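Local structure of serine acetyltransferase 1, putative (Entamoeba histolytica, 7BW9) at residues 84-95 with 138-147. The protein probably catalyses the transfer of an acetyl group to the hydroxyl of serine, an early step in cysteine biosynthesis, and is seen here with cysteine bound. Residues are numbered along the deposited sequence; the frame is centred on the assembly and turned at random.
Sequences LAEKCITALLSQ and VAHILYMNGD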
loop_
_atom_site.group_PDB
_atom_site.type_symbol
_atom_site.label_atom_id
_atom_site.label_comp_id
_atom_site.label_asym_id
_atom_site.label_seq_id
_atom_site.Cartn_x
_atom_site.Cartn_y
_atom_site.Cartn_z
ATOM N N LEU A 84 -17.043 -24.046 -15.470
ATOM C CA LEU A 84 -16.822 -22.604 -15.524
ATOM C C LEU A 84 -15.333 -22.279 -15.578
ATOM O O LEU A 84 -14.907 -21.392 -16.328
ATOM C CB LEU A 84 -17.480 -21.931 -14.320
ATOM C CG LEU A 84 -17.282 -20.410 -14.266
ATOM C CD1 LEU A 84 -18.052 -19.744 -15.395
ATOM C CD2 LEU A 84 -17.696 -19.809 -12.932
ATOM N N ALA A 85 -14.523 -22.997 -14.797
ATOM C CA ALA A 85 -13.079 -22.778 -14.821
ATOM C C ALA A 85 -12.512 -22.972 -16.226
ATOM O O ALA A 85 -11.767 -22.118 -16.727
ATOM C CB ALA A 85 -12.403 -23.708 -13.815
ATOM N N GLU A 86 -12.878 -24.079 -16.889
ATOM C CA GLU A 86 -12.436 -24.320 -18.265
ATOM C C GLU A 86 -12.889 -23.205 -19.204
ATOM O O GLU A 86 -12.126 -22.763 -20.073
ATOM C CB GLU A 86 -12.977 -25.664 -18.767
ATOM C CG GLU A 86 -12.173 -26.890 -18.361
ATOM C CD GLU A 86 -12.183 -27.983 -19.434
ATOM O OE1 GLU A 86 -13.188 -28.092 -20.178
ATOM O OE2 GLU A 86 -11.179 -28.727 -19.536
ATOM N N LYS A 87 -14.139 -22.770 -19.073
ATOM C CA LYS A 87 -14.643 -21.683 -19.911
ATOM C C LYS A 87 -13.805 -20.421 -19.726
ATOM O O LYS A 87 -13.372 -19.795 -20.706
ATOM C CB LYS A 87 -16.116 -21.428 -19.581
ATOM C CG LYS A 87 -16.739 -20.207 -20.229
ATOM C CD LYS A 87 -18.206 -20.080 -19.810
ATOM C CE LYS A 87 -18.772 -18.683 -20.085
ATOM N NZ LYS A 87 -18.682 -18.323 -21.533
ATOM N N CYS A 88 -13.526 -20.055 -18.470
ATOM C CA CYS A 88 -12.743 -18.850 -18.207
ATOM C C CYS A 88 -11.340 -18.971 -18.773
ATOM O O CYS A 88 -10.818 -18.025 -19.376
ATOM C CB CYS A 88 -12.701 -18.577 -16.704
ATOM S SG CYS A 88 -14.332 -18.065 -16.079
ATOM N N ILE A 89 -10.725 -20.141 -18.597
ATOM C CA ILE A 89 -9.369 -20.384 -19.072
ATOM C C ILE A 89 -9.310 -20.302 -20.590
ATOM O O ILE A 89 -8.359 -19.755 -21.169
ATOM C CB ILE A 89 -8.907 -21.762 -18.557
ATOM C CG1 ILE A 89 -8.558 -21.660 -17.081
ATOM C CG2 ILE A 89 -7.788 -22.351 -19.410
ATOM C CD1 ILE A 89 -7.917 -20.376 -16.735
ATOM N N THR A 90 -10.303 -20.883 -21.257
ATOM C CA THR A 90 -10.292 -20.892 -22.711
ATOM C C THR A 90 -10.321 -19.469 -23.242
ATOM O O THR A 90 -9.525 -19.098 -24.113
ATOM C CB THR A 90 -11.474 -21.717 -23.231
ATOM O OG1 THR A 90 -11.305 -23.077 -22.806
ATOM C CG2 THR A 90 -11.563 -21.667 -24.761
ATOM N N ALA A 91 -11.200 -18.642 -22.682
ATOM C CA ALA A 91 -11.276 -17.248 -23.108
ATOM C C ALA A 91 -9.963 -16.524 -22.845
ATOM O O ALA A 91 -9.493 -15.760 -23.696
ATOM C CB ALA A 91 -12.435 -16.544 -22.410
ATOM N N LEU A 92 -9.328 -16.795 -21.697
ATOM C CA LEU A 92 -8.063 -16.142 -21.370
ATOM C C LEU A 92 -6.964 -16.520 -22.360
ATOM O O LEU A 92 -6.236 -15.654 -22.858
ATOM C CB LEU A 92 -7.636 -16.503 -19.946
ATOM C CG LEU A 92 -6.243 -16.004 -19.533
ATOM C CD1 LEU A 92 -6.076 -14.490 -19.745
ATOM C CD2 LEU A 92 -5.959 -16.356 -18.083
ATOM N N LEU A 93 -6.811 -17.817 -22.634
ATOM C CA LEU A 93 -5.785 -18.264 -23.578
ATOM C C LEU A 93 -5.995 -17.640 -24.951
ATOM O O LEU A 93 -5.055 -17.109 -25.560
ATOM C CB LEU A 93 -5.786 -19.797 -23.669
ATOM C CG LEU A 93 -5.137 -20.425 -22.433
ATOM C CD1 LEU A 93 -5.434 -21.914 -22.281
ATOM C CD2 LEU A 93 -3.636 -20.176 -22.438
ATOM N N SER A 94 -7.230 -17.687 -25.454
ATOM C CA SER A 94 -7.517 -17.138 -26.773
ATOM C C SER A 94 -7.310 -15.626 -26.840
ATOM O O SER A 94 -7.071 -15.092 -27.929
ATOM C CB SER A 94 -8.949 -17.480 -27.176
ATOM O OG SER A 94 -9.847 -16.529 -26.630
ATOM N N GLN A 95 -7.389 -14.922 -25.715
ATOM C CA GLN A 95 -7.153 -13.483 -25.698
ATOM C C GLN A 95 -5.735 -13.104 -25.296
ATOM O O GLN A 95 -5.436 -11.910 -25.186
ATOM C CB GLN A 95 -8.133 -12.809 -24.747
ATOM C CG GLN A 95 -9.569 -13.145 -25.033
ATOM C CD GLN A 95 -10.353 -11.957 -25.457
ATOM O OE1 GLN A 95 -10.846 -11.206 -24.625
ATOM N NE2 GLN A 95 -10.474 -11.764 -26.764
ATOM N N VAL A 138 -5.986 -9.518 -17.416
ATOM C CA VAL A 138 -6.244 -10.943 -17.238
ATOM C C VAL A 138 -7.532 -11.149 -16.459
ATOM O O VAL A 138 -8.434 -11.872 -16.899
ATOM C CB VAL A 138 -5.059 -11.626 -16.531
ATOM C CG1 VAL A 138 -5.486 -12.979 -16.009
ATOM C CG2 VAL A 138 -3.869 -11.725 -17.473
ATOM N N ALA A 139 -7.633 -10.510 -15.288
ATOM C CA ALA A 139 -8.778 -10.719 -14.403
ATOM C C ALA A 139 -10.084 -10.379 -15.096
ATOM O O ALA A 139 -11.107 -11.028 -14.853
ATOM C CB ALA A 139 -8.637 -9.859 -13.142
ATOM N N HIS A 140 -10.073 -9.334 -15.926
ATOM C CA HIS A 140 -11.310 -8.855 -16.545
ATOM C C HIS A 140 -11.898 -9.892 -17.499
ATOM O O HIS A 140 -13.122 -10.019 -17.612
ATOM C CB HIS A 140 -11.047 -7.536 -17.266
ATOM C CG HIS A 140 -12.256 -6.948 -17.927
ATOM N ND1 HIS A 140 -13.380 -6.569 -17.226
ATOM C CD2 HIS A 140 -12.508 -6.662 -19.230
ATOM C CE1 HIS A 140 -14.275 -6.081 -18.070
ATOM N NE2 HIS A 140 -13.772 -6.133 -19.291
ATOM N N ILE A 141 -11.044 -10.646 -18.191
ATOM C CA ILE A 141 -11.554 -11.714 -19.049
ATOM C C ILE A 141 -12.170 -12.817 -18.206
ATOM O O ILE A 141 -13.200 -13.394 -18.567
ATOM C CB ILE A 141 -10.439 -12.246 -19.961
ATOM C CG1 ILE A 141 -10.062 -11.157 -20.963
ATOM C CG2 ILE A 141 -10.898 -13.528 -20.699
ATOM C CD1 ILE A 141 -8.801 -11.391 -21.616
ATOM N N LEU A 142 -11.565 -13.110 -17.057
ATOM C CA LEU A 142 -12.146 -14.102 -16.166
ATOM C C LEU A 142 -13.515 -13.641 -15.689
ATOM O O LEU A 142 -14.496 -14.393 -15.750
ATOM C CB LEU A 142 -11.202 -14.357 -14.993
ATOM C CG LEU A 142 -9.794 -14.782 -15.418
ATOM C CD1 LEU A 142 -8.884 -14.927 -14.204
ATOM C CD2 LEU A 142 -9.864 -16.091 -16.216
ATOM N N TYR A 143 -13.602 -12.379 -15.261
ATOM C CA TYR A 143 -14.852 -11.847 -14.727
ATOM C C TYR A 143 -15.950 -11.859 -15.785
ATOM O O TYR A 143 -17.083 -12.270 -15.509
ATOM C CB TYR A 143 -14.608 -10.437 -14.180
ATOM C CG TYR A 143 -15.844 -9.640 -13.805
ATOM C CD1 TYR A 143 -16.575 -8.961 -14.778
ATOM C CD2 TYR A 143 -16.244 -9.517 -12.471
ATOM C CE1 TYR A 143 -17.697 -8.216 -14.452
ATOM C CE2 TYR A 143 -17.367 -8.759 -12.125
ATOM C CZ TYR A 143 -18.083 -8.109 -13.121
ATOM O OH TYR A 143 -19.191 -7.352 -12.811
ATOM N N MET A 144 -15.622 -11.428 -17.011
ATOM C CA MET A 144 -16.605 -11.355 -18.092
ATOM C C MET A 144 -17.123 -12.729 -18.509
ATOM O O MET A 144 -18.226 -12.827 -19.054
ATOM C CB MET A 144 -16.002 -10.652 -19.313
ATOM C CG MET A 144 -15.801 -9.150 -19.155
ATOM S SD MET A 144 -17.293 -8.252 -18.669
ATOM C CE MET A 144 -18.411 -8.781 -19.980
ATOM N N ASN A 145 -16.364 -13.795 -18.269
ATOM C CA ASN A 145 -16.844 -15.129 -18.573
ATOM C C ASN A 145 -17.419 -15.840 -17.358
ATOM O O ASN A 145 -17.656 -17.048 -17.415
ATOM C CB ASN A 145 -15.736 -15.945 -19.219
ATOM C CG ASN A 145 -15.429 -15.472 -20.626
ATOM O OD1 ASN A 145 -15.940 -16.022 -21.595
ATOM N ND2 ASN A 145 -14.595 -14.443 -20.743
ATOM N N GLY A 146 -17.672 -15.115 -16.274
ATOM C CA GLY A 146 -18.562 -15.575 -15.222
ATOM C C GLY A 146 -17.921 -15.808 -13.877
ATOM O O GLY A 146 -18.648 -16.098 -12.916
ATOM N N ASP A 147 -16.596 -15.714 -13.746
ATOM C CA ASP A 147 -15.934 -15.959 -12.463
ATOM C C ASP A 147 -15.779 -14.630 -11.739
ATOM O O ASP A 147 -14.823 -13.887 -11.975
ATOM C CB ASP A 147 -14.578 -16.630 -12.653
ATOM C CG ASP A 147 -13.630 -16.349 -11.494
ATOM O OD1 ASP A 147 -14.094 -16.359 -10.326
ATOM O OD2 ASP A 147 -12.437 -16.060 -11.748
#
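In the helical N-terminal domain, C88, A91 and L92 of helix 82-94 pack on I141, L142 and N145 at the Schellman-closed end of helix 128-144. The axes of the two short helical segments approach to 8.7 Å and run at 136°. C88, where the backbones come closest, touches L142 CD2 with its CB (3.8 Å) and packs SG against L142 O and D147 CB, each 3.7 Å away. One turn on, A91 CB sits 3.4 Å from N145 ND2 and also meets I141 CG2. That amide is held by its own helix: ND2 donates a nearly straight bond to I141 O (2.8 Å), which takes N145 N from the opposite face. With CG1 anti to the carbonyl carbon (chi1 -68°) and the chain extended beyond it, I141 CD1 reaches Q95 CB at 3.5 Å. Both methyls of L92 lie against V138 CG1, and I72 of helix 58-79 adds to this apolar layer. At the other end L84 CD1 abuts N145 O (3.4 Å), beside G146, whose positive phi lets D147 N bond back to L142 O and G146 N to Y143 O. D147 OD1 in turn caps helix 148-162 at Y150 N: a Schellman-ended helix running into an N-capped one in an all-helical domain.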